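Local coordinates for suppressor of fused homolog (PDB 6LPH), which probably sequesters its partner transcription factor in the cytoplasm, and is seen here as an N-terminal piece of the protein in complex with a peptide from Fused (Fu), at residues A[183-187]-A[188-192]; A[129-132]-A[133-137]. All coordinates share one frame; numbering follows the deposited sequence.

Interaction 1: residues A[183-187]-A[188-192]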
loop_
_atom_site.group_PDB
_atom_site.type_symbol
_atom_site.label_atom_id
_atom_site.label_comp_id
_atom_site.label_asym_id
_atom_site.label_seq_id
_atom_site.Cartn_x
_atom_site.Cartn_y
_atom_site.Cartn_z
ATOM N N CYS A 183 -10.369 -5.989 8.454
ATOM C CA CYS A 183 -11.513 -5.624 7.632
ATOM C C CYS A 183 -12.498 -4.951 8.580
ATOM O O CYS A 183 -12.631 -5.383 9.712
ATOM C CB CYS A 183 -12.127 -6.881 6.990
ATOM S SG CYS A 183 -10.954 -7.909 6.033
ATOM N N ILE A 184 -13.152 -3.882 8.139
ATOM C CA ILE A 184 -14.069 -3.152 9.013
ATOM C C ILE A 184 -15.408 -2.881 8.327
ATOM O O ILE A 184 -15.510 -2.908 7.080
ATOM C CB ILE A 184 -13.496 -1.798 9.478
ATOM C CG1 ILE A 184 -13.391 -0.808 8.289
ATOM C CG2 ILE A 184 -12.125 -1.966 10.160
ATOM C CD1 ILE A 184 -12.892 0.576 8.690
ATOM N N ASP A 185 -16.419 -2.595 9.144
ATOM C CA ASP A 185 -17.707 -2.158 8.645
ATOM C C ASP A 185 -17.674 -0.646 8.778
ATOM O O ASP A 185 -16.998 -0.114 9.670
ATOM C CB ASP A 185 -18.836 -2.721 9.516
ATOM C CG ASP A 185 -20.214 -2.518 8.899
ATOM O OD1 ASP A 185 -20.291 -2.283 7.675
ATOM O OD2 ASP A 185 -21.234 -2.608 9.628
ATOM N N THR A 186 -18.370 0.052 7.884
ATOM C CA THR A 186 -18.453 1.510 7.964
ATOM C C THR A 186 -19.859 1.923 7.627
ATOM O O THR A 186 -20.623 1.097 7.132
ATOM C CB THR A 186 -17.476 2.222 6.974
ATOM O OG1 THR A 186 -18.035 2.256 5.652
ATOM C CG2 THR A 186 -16.084 1.547 6.942
ATOM N N PRO A 187 -20.224 3.195 7.914
ATOM C CA PRO A 187 -21.542 3.660 7.497
ATOM C C PRO A 187 -21.818 3.422 6.016
ATOM O O PRO A 187 -22.979 3.187 5.659
ATOM C CB PRO A 187 -21.498 5.153 7.804
ATOM C CG PRO A 187 -20.561 5.257 8.966
ATOM C CD PRO A 187 -19.561 4.158 8.810
ATOM N N THR A 188 -20.787 3.471 5.158
ATOM C CA THR A 188 -21.035 3.244 3.720
ATOM C C THR A 188 -20.794 1.792 3.259
ATOM O O THR A 188 -20.847 1.505 2.072
ATOM C CB THR A 188 -20.271 4.226 2.796
ATOM O OG1 THR A 188 -18.863 4.103 3.029
ATOM C CG2 THR A 188 -20.719 5.690 3.032
ATOM N N GLY A 189 -20.549 0.867 4.179
ATOM C CA GLY A 189 -20.332 -0.507 3.755
ATOM C C GLY A 189 -19.057 -1.098 4.293
ATOM O O GLY A 189 -18.365 -0.462 5.080
ATOM N N THR A 190 -18.745 -2.316 3.870
ATOM C CA THR A 190 -17.561 -2.995 4.403
ATOM C C THR A 190 -16.334 -2.502 3.617
ATOM O O THR A 190 -16.427 -2.162 2.436
ATOM C CB THR A 190 -17.652 -4.528 4.282
ATOM O OG1 THR A 190 -17.861 -4.875 2.908
ATOM C CG2 THR A 190 -18.841 -5.115 5.148
ATOM N N VAL A 191 -15.200 -2.487 4.301
ATOM C CA VAL A 191 -13.890 -2.109 3.713
ATOM C C VAL A 191 -12.882 -3.138 4.206
ATOM O O VAL A 191 -12.617 -3.205 5.408
ATOM C CB VAL A 191 -13.468 -0.711 4.168
ATOM C CG1 VAL A 191 -12.032 -0.342 3.661
ATOM C CG2 VAL A 191 -14.471 0.329 3.674
ATOM N N ASP A 192 -12.348 -3.953 3.286
ATOM C CA ASP A 192 -11.207 -4.845 3.582
ATOM C C ASP A 192 -9.939 -4.017 3.372
ATOM O O ASP A 192 -9.870 -3.271 2.410
ATOM C CB ASP A 192 -11.131 -5.966 2.526
ATOM C CG ASP A 192 -12.147 -7.068 2.741
ATOM O OD1 ASP A 192 -12.895 -7.009 3.735
ATOM O OD2 ASP A 192 -12.191 -8.022 1.917
#

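Interaction 2: residues A[129-132]-A[133-137]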
loop_
_atom_site.group_PDB
_atom_site.type_symbol
_atom_site.label_atom_id
_atom_site.label_comp_id
_atom_site.label_asym_id
_atom_site.label_seq_id
_atom_site.Cartn_x
_atom_site.Cartn_y
_atom_site.Cartn_z
ATOM N N PRO A 129 9.293 7.931 2.257
ATOM C CA PRO A 129 9.304 8.035 0.794
ATOM C C PRO A 129 7.884 8.191 0.272
ATOM O O PRO A 129 6.934 7.659 0.879
ATOM C CB PRO A 129 9.873 6.693 0.345
ATOM C CG PRO A 129 10.512 6.085 1.533
ATOM C CD PRO A 129 9.768 6.616 2.720
ATOM N N THR A 130 7.720 8.950 -0.808
ATOM C CA THR A 130 6.386 9.211 -1.326
ATOM C C THR A 130 6.141 8.434 -2.601
ATOM O O THR A 130 5.022 8.375 -3.090
ATOM C CB THR A 130 6.111 10.719 -1.564
ATOM O OG1 THR A 130 7.146 11.267 -2.399
ATOM C CG2 THR A 130 6.065 11.508 -0.249
ATOM N N TRP A 131 7.174 7.799 -3.133
ATOM C CA TRP A 131 6.979 6.985 -4.344
ATOM C C TRP A 131 5.877 5.926 -4.238
ATOM O O TRP A 131 5.226 5.648 -5.246
ATOM C CB TRP A 131 8.311 6.444 -4.913
ATOM C CG TRP A 131 8.939 5.350 -4.062
ATOM C CD1 TRP A 131 10.002 5.469 -3.175
ATOM C CD2 TRP A 131 8.532 3.927 -3.987
ATOM N NE1 TRP A 131 10.279 4.261 -2.583
ATOM C CE2 TRP A 131 9.433 3.295 -3.021
ATOM C CE3 TRP A 131 7.539 3.151 -4.597
ATOM C CZ2 TRP A 131 9.351 1.935 -2.711
ATOM C CZ3 TRP A 131 7.464 1.783 -4.276
ATOM C CH2 TRP A 131 8.330 1.198 -3.341
ATOM N N PRO A 132 5.623 5.342 -3.036
ATOM C CA PRO A 132 4.539 4.343 -2.980
ATOM C C PRO A 132 3.150 4.911 -3.281
ATOM O O PRO A 132 2.257 4.158 -3.673
ATOM C CB PRO A 132 4.654 3.785 -1.542
ATOM C CG PRO A 132 6.156 3.927 -1.275
ATOM C CD PRO A 132 6.381 5.327 -1.771
ATOM N N ALA A 133 2.973 6.222 -3.122
ATOM C CA ALA A 133 1.718 6.877 -3.490
ATOM C C ALA A 133 1.376 6.734 -4.979
ATOM O O ALA A 133 0.222 6.458 -5.290
ATOM C CB ALA A 133 1.714 8.353 -3.064
ATOM N N ASN A 134 2.362 6.940 -5.870
ATOM C CA ASN A 134 2.240 6.624 -7.309
ATOM C C ASN A 134 1.856 5.195 -7.555
ATOM O O ASN A 134 1.059 4.926 -8.439
ATOM C CB ASN A 134 3.576 6.765 -8.046
ATOM C CG ASN A 134 4.006 8.188 -8.229
ATOM O OD1 ASN A 134 5.202 8.445 -8.375
ATOM N ND2 ASN A 134 3.060 9.119 -8.233
ATOM N N LEU A 135 2.489 4.273 -6.825
ATOM C CA LEU A 135 2.233 2.866 -6.990
ATOM C C LEU A 135 0.753 2.582 -6.650
ATOM O O LEU A 135 0.044 1.926 -7.447
ATOM C CB LEU A 135 3.169 2.035 -6.089
ATOM C CG LEU A 135 2.836 0.527 -6.062
ATOM C CD1 LEU A 135 3.058 -0.126 -7.415
ATOM C CD2 LEU A 135 3.617 -0.199 -4.957
ATOM N N LEU A 136 0.285 3.091 -5.499
ATOM C CA LEU A 136 -1.105 2.872 -5.119
ATOM C C LEU A 136 -2.083 3.559 -6.065
ATOM O O LEU A 136 -3.114 2.978 -6.357
ATOM C CB LEU A 136 -1.397 3.300 -3.660
ATOM C CG LEU A 136 -0.497 2.649 -2.587
ATOM C CD1 LEU A 136 -0.893 3.056 -1.180
ATOM C CD2 LEU A 136 -0.521 1.134 -2.736
ATOM N N GLN A 137 -1.760 4.763 -6.560
ATOM C CA GLN A 137 -2.642 5.409 -7.553
ATOM C C GLN A 137 -2.773 4.541 -8.797
ATOM O O GLN A 137 -3.882 4.367 -9.315
ATOM C CB GLN A 137 -2.184 6.803 -7.962
ATOM C CG GLN A 137 -2.218 7.851 -6.883
ATOM C CD GLN A 137 -3.624 8.348 -6.552
ATOM O OE1 GLN A 137 -4.636 7.841 -7.082
ATOM N NE2 GLN A 137 -3.692 9.358 -5.664
#

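Interaction 1: residues A[183-187]-A[188-192]
A tight antiparallel beta hairpin, closed by a type I turn from T186 to G189, joins strand 172-186 to strand 189-199. I184 and V191 form a hydrogen-bonded pair: I184 N donates to V191 O over 2.9 Å, and V191 N to I184 O over 2.8 Å. On the same face their side chains lie side by side, I184 CG1 at 4.1 Å from V191 CB. Nearer the turn, G189 N gives a straight bond to T186 O, while the return bond from T186 N to G189 O is weak. The T186 hydroxyl reinforces this end. With chi1 at 81°, OG1 sits between the backbone N and the carbonyl carbon, leaning over the turn; it donates to G189 O at 2.8 Å and weakly accepts T188 N at 3.0 Å. The methyl CG2 meets V191 CG2 at 3.8 Å. A valine in place of T186 would probably leave G189 O with only the weak bond from T186 N across the hairpin and T188 N without its weak bond to the hydroxyl. At G189, phi of 127° would press a side chain against the preceding carbonyl, so glycine fits there. T188 OG1 reaches beyond the hairpin to D81 O and S98 OG. Helix 16-28 packs against I184, T186 and P187 through H24, A20 and P16, and strand 97-109 runs beside 189-192, pairing its backbone with D192 and touching V191 through S98 and E103.

Interaction 2: residues A[129-132]-A[133-137]
W131 meets L135, and P132 meets L135 and L136 through its carbonyl O, across the first turn of helix 131-146, where the chain leaves a loop and begins to coil. The indole of W131 comes within 4.4 Å of L135, its CZ3 approaching CD2 obliquely, and on one face it carries the pyrrolidine of P132, whose CG lies 3.5 Å above the ring plane and over its centre. With chi1 at 71°, the indole is turned over the ring of the proline that follows it. The leucine reaches the indole because its CG stands anti to the backbone N (chi1 172°). Behind these side chains, the backbone bonds set the turn: A133 N reaches T130 O over 3.0 Å, a first link three residues long, after which L135 N makes a long, weak bond to W131 O. Proline, which has no N-H to offer, fits at P132, where the first turn leaves no carbonyl four residues back within the helix.

Further out, the same turn is packed between sheet and ligand. F106 and L108 of strand 97-109 touch P132, with Y74 of strand 71-77 alongside, and I55 of strand 54-60 lies against A133 and L136. T130 OG1 is hydrogen-bonded to a polar side chain of the bound peptide, which also packs on W131, N134 and Q137, so the start of this helix forms part of the peptide-binding surface. Y74 OH holds the carbonyl of P129 just before the helix, and Q137 OE1 takes the N-H of L52. L136 N to P132 O is the first strong bond of the four-residue pattern, 2.9 Å long with an N-H...O angle of 164°.

In the fold
From the N terminus the chain passes through helix 16-28 and the strands 36-40, 54-60, 71-77 and 97-109 before reaching interaction 2, which closes one turn at the start of helix 131-146. Interaction 1 comes later and closes the hairpin of strands 172-186 and 189-199. The two follow in series, neither nesting nor crossing; their centres are 24 Å apart and their nearest atoms about 12 Å apart. Strand 97-109 is common to both surroundings: it touches the helix start through F106 and L108 and lies beside the hairpin arm 189-199 in the mixed sheet. Helix 16-28 lies on the hairpin, whereas the bound peptide packs on residues between T130 and Q137.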